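Local structure of beta-galactosidase (Geobacillus stearothermophilus, 4OIF) at residues I85-P89 with I136-L140; S234-N238 with F274-L278. The protein probably hydrolyses terminal non-reducing beta-D-galactose residues from beta-D-galactosides, as a zinc-containing member of glycoside hydrolase family 42. One frame throughout, in Å; residues are numbered along the deposited sequence.

Both contacts belong to the TIM barrel of the enzyme, and their centres lie 16 Å apart. Interaction 1 packs the end of strand 83-87 against helix 127-144; interaction 2 packs helix 218-246 against the loop that leads into strand 282-284. Their nearest atoms stay about 6 Å apart, but helix 218-246 ties them together: Glu239, the residue after segment 234-238, hydrogen-bonds both Thr88 and Asn137 of interaction 1. The loop residue Val155 also touches both Thr88 and Phe236. The predicted catalytic residues are near but not in contact: the Ala87 side chain lies about 9 Å from that of Glu322, the predicted nucleophile, and the Phe274 side chain about 10 Å from that of Glu158, the predicted proton donor.

Interaction 1 of 2, residues I85-P89 with I136-L140; sequences ILATP and INRLL
The amide of Asn137 is the flat group of this contact, and one of its faces carries the methyl of Thr88: CG2 stands over the plane, 3.5 Å from the amide carbon CG of Asn137. Thr88 CB comes in obliquely near the oxygen, 3.2 Å from Asn137 OD1, and beyond that same oxygen lies the ring of Pro89, its CD 3.8 Å from Asn137 OD1. At the nitrogen end, Asn137 ND2 is hydrogen-bonded to Glu239 OE2 of helix 218-246. The hydroxyl of Thr88 is engaged with the same carboxylate oxygen, Glu239 OE2, and with the backbone N of Ser156. No hydrogen bond crosses between the two segments themselves. Threonine suits the site because one branch serves this polar network while the other packs against the amide. Its OG1 sits between the backbone N and the carbonyl carbon (chi1 68°), and CG2 is thereby turned to the amide face.

Here strand 83-87 of the TIM barrel meets helix 127-144, which crosses over to the neighbouring parallel strand 150-154 in a right-handed beta-alpha-beta unit. Residues alternate along the strand: Leu86 faces the helix, whereas the small Ala87 points away from it, its side chain about 7 Å from that of Asn157, a predicted substrate-binding residue.

Leu140, one helical turn on from Ile136, fills the apolar part with two branches. Its CD1 reaches the Pro89 ring at CD, 4.0 Å away, and its CD2 meets Leu86 CD2 at 4.2 Å. Ile136 CG2 approaches Pro89 CG at 4.1 Å, while Trp55 adds to the packing against both residues.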
loop_
_atom_site.group_PDB
_atom_site.type_symbol
_atom_site.label_atom_id
_atom_site.label_comp_id
_atom_site.label_asym_id
_atom_site.label_seq_id
_atom_site.Cartn_x
_atom_site.Cartn_y
_atom_site.Cartn_z
ATOM N N ILE A 85 15.035 -27.681 -28.339
ATOM C CA ILE A 85 13.742 -27.010 -28.410
ATOM C C ILE A 85 14.012 -25.586 -28.885
ATOM O O ILE A 85 14.565 -24.775 -28.139
ATOM C CB ILE A 85 13.014 -26.989 -27.048
ATOM C CG1 ILE A 85 12.683 -28.409 -26.596
ATOM C CG2 ILE A 85 11.730 -26.156 -27.119
ATOM C CD1 ILE A 85 12.179 -28.478 -25.168
ATOM N N LEU A 86 13.662 -25.287 -30.132
ATOM C CA LEU A 86 13.951 -23.972 -30.683
ATOM C C LEU A 86 12.805 -23.029 -30.374
ATOM O O LEU A 86 11.646 -23.322 -30.660
ATOM C CB LEU A 86 14.193 -24.043 -32.191
ATOM C CG LEU A 86 14.662 -22.744 -32.858
ATOM C CD1 LEU A 86 15.847 -22.159 -32.126
ATOM C CD2 LEU A 86 15.018 -22.975 -34.310
ATOM N N ALA A 87 13.137 -21.901 -29.769
ATOM C CA ALA A 87 12.136 -20.909 -29.448
ATOM C C ALA A 87 12.116 -19.807 -30.486
ATOM O O ALA A 87 13.156 -19.472 -31.065
ATOM C CB ALA A 87 12.393 -20.318 -28.071
ATOM N N THR A 88 10.931 -19.245 -30.722
ATOM C CA THR A 88 10.835 -17.989 -31.452
ATOM C C THR A 88 11.077 -16.831 -30.476
ATOM O O THR A 88 10.732 -16.918 -29.303
ATOM C CB THR A 88 9.493 -17.840 -32.139
ATOM O OG1 THR A 88 8.462 -17.681 -31.155
ATOM C CG2 THR A 88 9.216 -19.081 -32.992
ATOM N N PRO A 89 11.690 -15.747 -30.961
ATOM C CA PRO A 89 12.220 -14.747 -30.034
ATOM C C PRO A 89 11.280 -13.592 -29.705
ATOM O O PRO A 89 11.754 -12.600 -29.145
ATOM C CB PRO A 89 13.449 -14.222 -30.785
ATOM C CG PRO A 89 13.033 -14.286 -32.219
ATOM C CD PRO A 89 12.148 -15.515 -32.343
ATOM N N ILE A 136 11.013 -13.433 -38.892
ATOM C CA ILE A 136 12.150 -14.096 -38.282
ATOM C C ILE A 136 11.800 -15.563 -37.933
ATOM O O ILE A 136 12.648 -16.460 -38.035
ATOM C CB ILE A 136 12.652 -13.329 -37.055
ATOM C CG1 ILE A 136 14.014 -13.870 -36.631
ATOM C CG2 ILE A 136 11.645 -13.365 -35.916
ATOM C CD1 ILE A 136 14.763 -12.922 -35.745
ATOM N N ASN A 137 10.550 -15.829 -37.570
ATOM C CA ASN A 137 10.152 -17.212 -37.377
ATOM C C ASN A 137 10.373 -17.994 -38.657
ATOM O O ASN A 137 10.904 -19.113 -38.639
ATOM C CB ASN A 137 8.703 -17.302 -36.935
ATOM C CG ASN A 137 8.507 -16.796 -35.533
ATOM O OD1 ASN A 137 9.427 -16.247 -34.934
ATOM N ND2 ASN A 137 7.309 -16.962 -35.003
ATOM N N ARG A 138 10.022 -17.378 -39.780
ATOM C CA ARG A 138 10.237 -18.017 -41.068
ATOM C C ARG A 138 11.719 -18.288 -41.356
ATOM O O ARG A 138 12.060 -19.369 -41.813
ATOM C CB ARG A 138 9.634 -17.180 -42.180
ATOM C CG ARG A 138 9.813 -17.773 -43.558
ATOM C CD ARG A 138 9.015 -16.998 -44.567
ATOM N NE ARG A 138 7.585 -17.063 -44.283
ATOM C CZ ARG A 138 6.809 -18.080 -44.643
ATOM N NH1 ARG A 138 7.333 -19.111 -45.298
ATOM N NH2 ARG A 138 5.514 -18.068 -44.349
ATOM N N LEU A 139 12.600 -17.325 -41.089
ATOM C CA LEU A 139 14.027 -17.556 -41.320
ATOM C C LEU A 139 14.497 -18.724 -40.463
ATOM O O LEU A 139 15.258 -19.588 -40.922
ATOM C CB LEU A 139 14.864 -16.300 -41.020
ATOM C CG LEU A 139 14.629 -15.097 -41.949
ATOM C CD1 LEU A 139 15.467 -13.888 -41.538
ATOM C CD2 LEU A 139 14.896 -15.452 -43.401
ATOM N N LEU A 140 14.025 -18.757 -39.219
ATOM C CA LEU A 140 14.403 -19.840 -38.320
ATOM C C LEU A 140 13.958 -21.198 -38.864
ATOM O O LEU A 140 14.772 -22.123 -38.924
ATOM C CB LEU A 140 13.827 -19.620 -36.922
ATOM C CG LEU A 140 14.577 -18.619 -36.033
ATOM C CD1 LEU A 140 13.739 -18.286 -34.820
ATOM C CD2 LEU A 140 15.963 -19.132 -35.626
#

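Interaction 2 of 2, residues S234-N238 with F274-L278; sequences SFFEN and FAKHL
His277 ND1 donates a hydrogen bond to Glu237 OE2, 2.8 Å long with an N-H...O angle of 161°. The acceptor lies almost in the imidazole plane, but the donor meets the carboxylate on its anti side and somewhat out of its plane; the carboxylate and imidazole planes are 61° apart. Glutamate has the length for this: its chain bends at chi2 (-71°), bringing the carboxylate round to the loop. The nearby negative charge would be expected to make protonation of His277 easier.

Glu237 and His277 are partly exposed, whereas the residues packed beside them, Phe236, Phe274 and Leu278, are buried and form an apolar patch built round an aromatic pair. Phe274 turns its edge to a face of Phe236 in a T-shaped stack, with ring centroids 5.2 Å apart. Leu278 brings CD2 within 3.4 Å of Phe236 CZ, a tight fit, and the carbonyl oxygen of His277 lies 3.5 Å from Phe236 CE2. A large flat ring at position 236 thus spans Phe274, His277 and Leu278 together, while Ile252 and Val155 also touch it. Helix 218-246, which precedes strand 252-259, is in this way packed on the loop entering the next parallel strand, 282-284, joining successive beta-alpha units of the TIM barrel.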
loop_
_atom_site.group_PDB
_atom_site.type_symbol
_atom_site.label_atom_id
_atom_site.label_comp_id
_atom_site.label_asym_id
_atom_site.label_seq_id
_atom_site.Cartn_x
_atom_site.Cartn_y
_atom_site.Cartn_z
ATOM N N SER A 234 -4.484 -15.072 -31.534
ATOM C CA SER A 234 -4.321 -14.600 -32.911
ATOM C C SER A 234 -2.854 -14.229 -33.218
ATOM O O SER A 234 -2.325 -14.582 -34.296
ATOM C CB SER A 234 -5.249 -13.406 -33.168
ATOM O OG SER A 234 -4.838 -12.639 -34.290
ATOM N N PHE A 235 -2.202 -13.539 -32.274
ATOM C CA PHE A 235 -0.781 -13.223 -32.426
ATOM C C PHE A 235 0.040 -14.492 -32.543
ATOM O O PHE A 235 0.960 -14.584 -33.366
ATOM C CB PHE A 235 -0.267 -12.390 -31.254
ATOM C CG PHE A 235 1.148 -11.889 -31.430
ATOM C CD1 PHE A 235 2.237 -12.697 -31.118
ATOM C CD2 PHE A 235 1.391 -10.596 -31.889
ATOM C CE1 PHE A 235 3.547 -12.232 -31.283
ATOM C CE2 PHE A 235 2.697 -10.122 -32.046
ATOM C CZ PHE A 235 3.777 -10.948 -31.744
ATOM N N PHE A 236 -0.283 -15.462 -31.695
ATOM C CA PHE A 236 0.395 -16.754 -31.719
ATOM C C PHE A 236 0.270 -17.466 -33.082
ATOM O O PHE A 236 1.241 -18.008 -33.613
ATOM C CB PHE A 236 -0.166 -17.640 -30.605
ATOM C CG PHE A 236 0.118 -19.100 -30.781
ATOM C CD1 PHE A 236 1.291 -19.657 -30.289
ATOM C CD2 PHE A 236 -0.795 -19.927 -31.424
ATOM C CE1 PHE A 236 1.561 -21.013 -30.445
ATOM C CE2 PHE A 236 -0.534 -21.285 -31.585
ATOM C CZ PHE A 236 0.647 -21.829 -31.097
ATOM N N GLU A 237 -0.943 -17.484 -33.617
ATOM C CA GLU A 237 -1.236 -18.147 -34.872
ATOM C C GLU A 237 -0.434 -17.484 -35.965
ATOM O O GLU A 237 0.190 -18.147 -36.831
ATOM C CB GLU A 237 -2.737 -18.080 -35.170
ATOM C CG GLU A 237 -3.572 -18.998 -34.292
ATOM C CD GLU A 237 -3.363 -20.473 -34.646
ATOM O OE1 GLU A 237 -2.900 -20.724 -35.785
ATOM O OE2 GLU A 237 -3.662 -21.370 -33.805
ATOM N N ASN A 238 -0.422 -16.157 -35.893
ATOM C CA ASN A 238 0.391 -15.408 -36.814
ATOM C C ASN A 238 1.849 -15.815 -36.741
ATOM O O ASN A 238 2.499 -15.977 -37.778
ATOM C CB ASN A 238 0.284 -13.916 -36.570
ATOM C CG ASN A 238 1.035 -13.135 -37.606
ATOM O OD1 ASN A 238 0.547 -12.969 -38.718
ATOM N ND2 ASN A 238 2.236 -12.671 -37.265
ATOM N N PHE A 274 -6.568 -21.587 -25.141
ATOM C CA PHE A 274 -5.261 -21.516 -25.803
ATOM C C PHE A 274 -4.800 -22.951 -26.114
ATOM O O PHE A 274 -4.166 -23.209 -27.148
ATOM C CB PHE A 274 -4.232 -20.787 -24.918
ATOM C CG PHE A 274 -3.087 -20.141 -25.684
ATOM C CD1 PHE A 274 -2.681 -18.850 -25.389
ATOM C CD2 PHE A 274 -2.483 -20.790 -26.752
ATOM C CE1 PHE A 274 -1.643 -18.252 -26.092
ATOM C CE2 PHE A 274 -1.449 -20.200 -27.466
ATOM C CZ PHE A 274 -1.034 -18.924 -27.137
ATOM N N ALA A 275 -5.132 -23.881 -25.217
ATOM C CA ALA A 275 -4.693 -25.272 -25.329
ATOM C C ALA A 275 -5.097 -25.901 -26.659
ATOM O O ALA A 275 -4.354 -26.715 -27.225
ATOM C CB ALA A 275 -5.242 -26.085 -24.173
ATOM N N LYS A 276 -6.280 -25.521 -27.140
ATOM C CA LYS A 276 -6.782 -25.998 -28.428
ATOM C C LYS A 276 -5.858 -25.613 -29.584
ATOM O O LYS A 276 -5.921 -26.215 -30.648
ATOM C CB LYS A 276 -8.180 -25.452 -28.707
ATOM C CG LYS A 276 -9.247 -25.769 -27.661
ATOM C CD LYS A 276 -10.604 -25.263 -28.134
ATOM C CE LYS A 276 -11.579 -25.102 -26.984
ATOM N NZ LYS A 276 -11.567 -26.324 -26.145
ATOM N N HIS A 277 -5.001 -24.617 -29.377
ATOM C CA HIS A 277 -4.126 -24.142 -30.448
ATOM C C HIS A 277 -2.716 -24.725 -30.372
ATOM O O HIS A 277 -1.901 -24.481 -31.252
ATOM C CB HIS A 277 -4.054 -22.609 -30.435
ATOM C CG HIS A 277 -5.378 -21.949 -30.670
ATOM N ND1 HIS A 277 -5.741 -21.418 -31.891
ATOM C CD2 HIS A 277 -6.440 -21.764 -29.848
ATOM C CE1 HIS A 277 -6.962 -20.919 -31.804
ATOM N NE2 HIS A 277 -7.407 -21.112 -30.575
ATOM N N LEU A 278 -2.439 -25.500 -29.330
ATOM C CA LEU A 278 -1.107 -26.058 -29.132
ATOM C C LEU A 278 -1.070 -27.559 -29.413
ATOM O O LEU A 278 -2.092 -28.235 -29.320
ATOM C CB LEU A 278 -0.634 -25.786 -27.707
ATOM C CG LEU A 278 -0.622 -24.325 -27.254
ATOM C CD1 LEU A 278 -0.238 -24.248 -25.775
ATOM C CD2 LEU A 278 0.327 -23.491 -28.101
#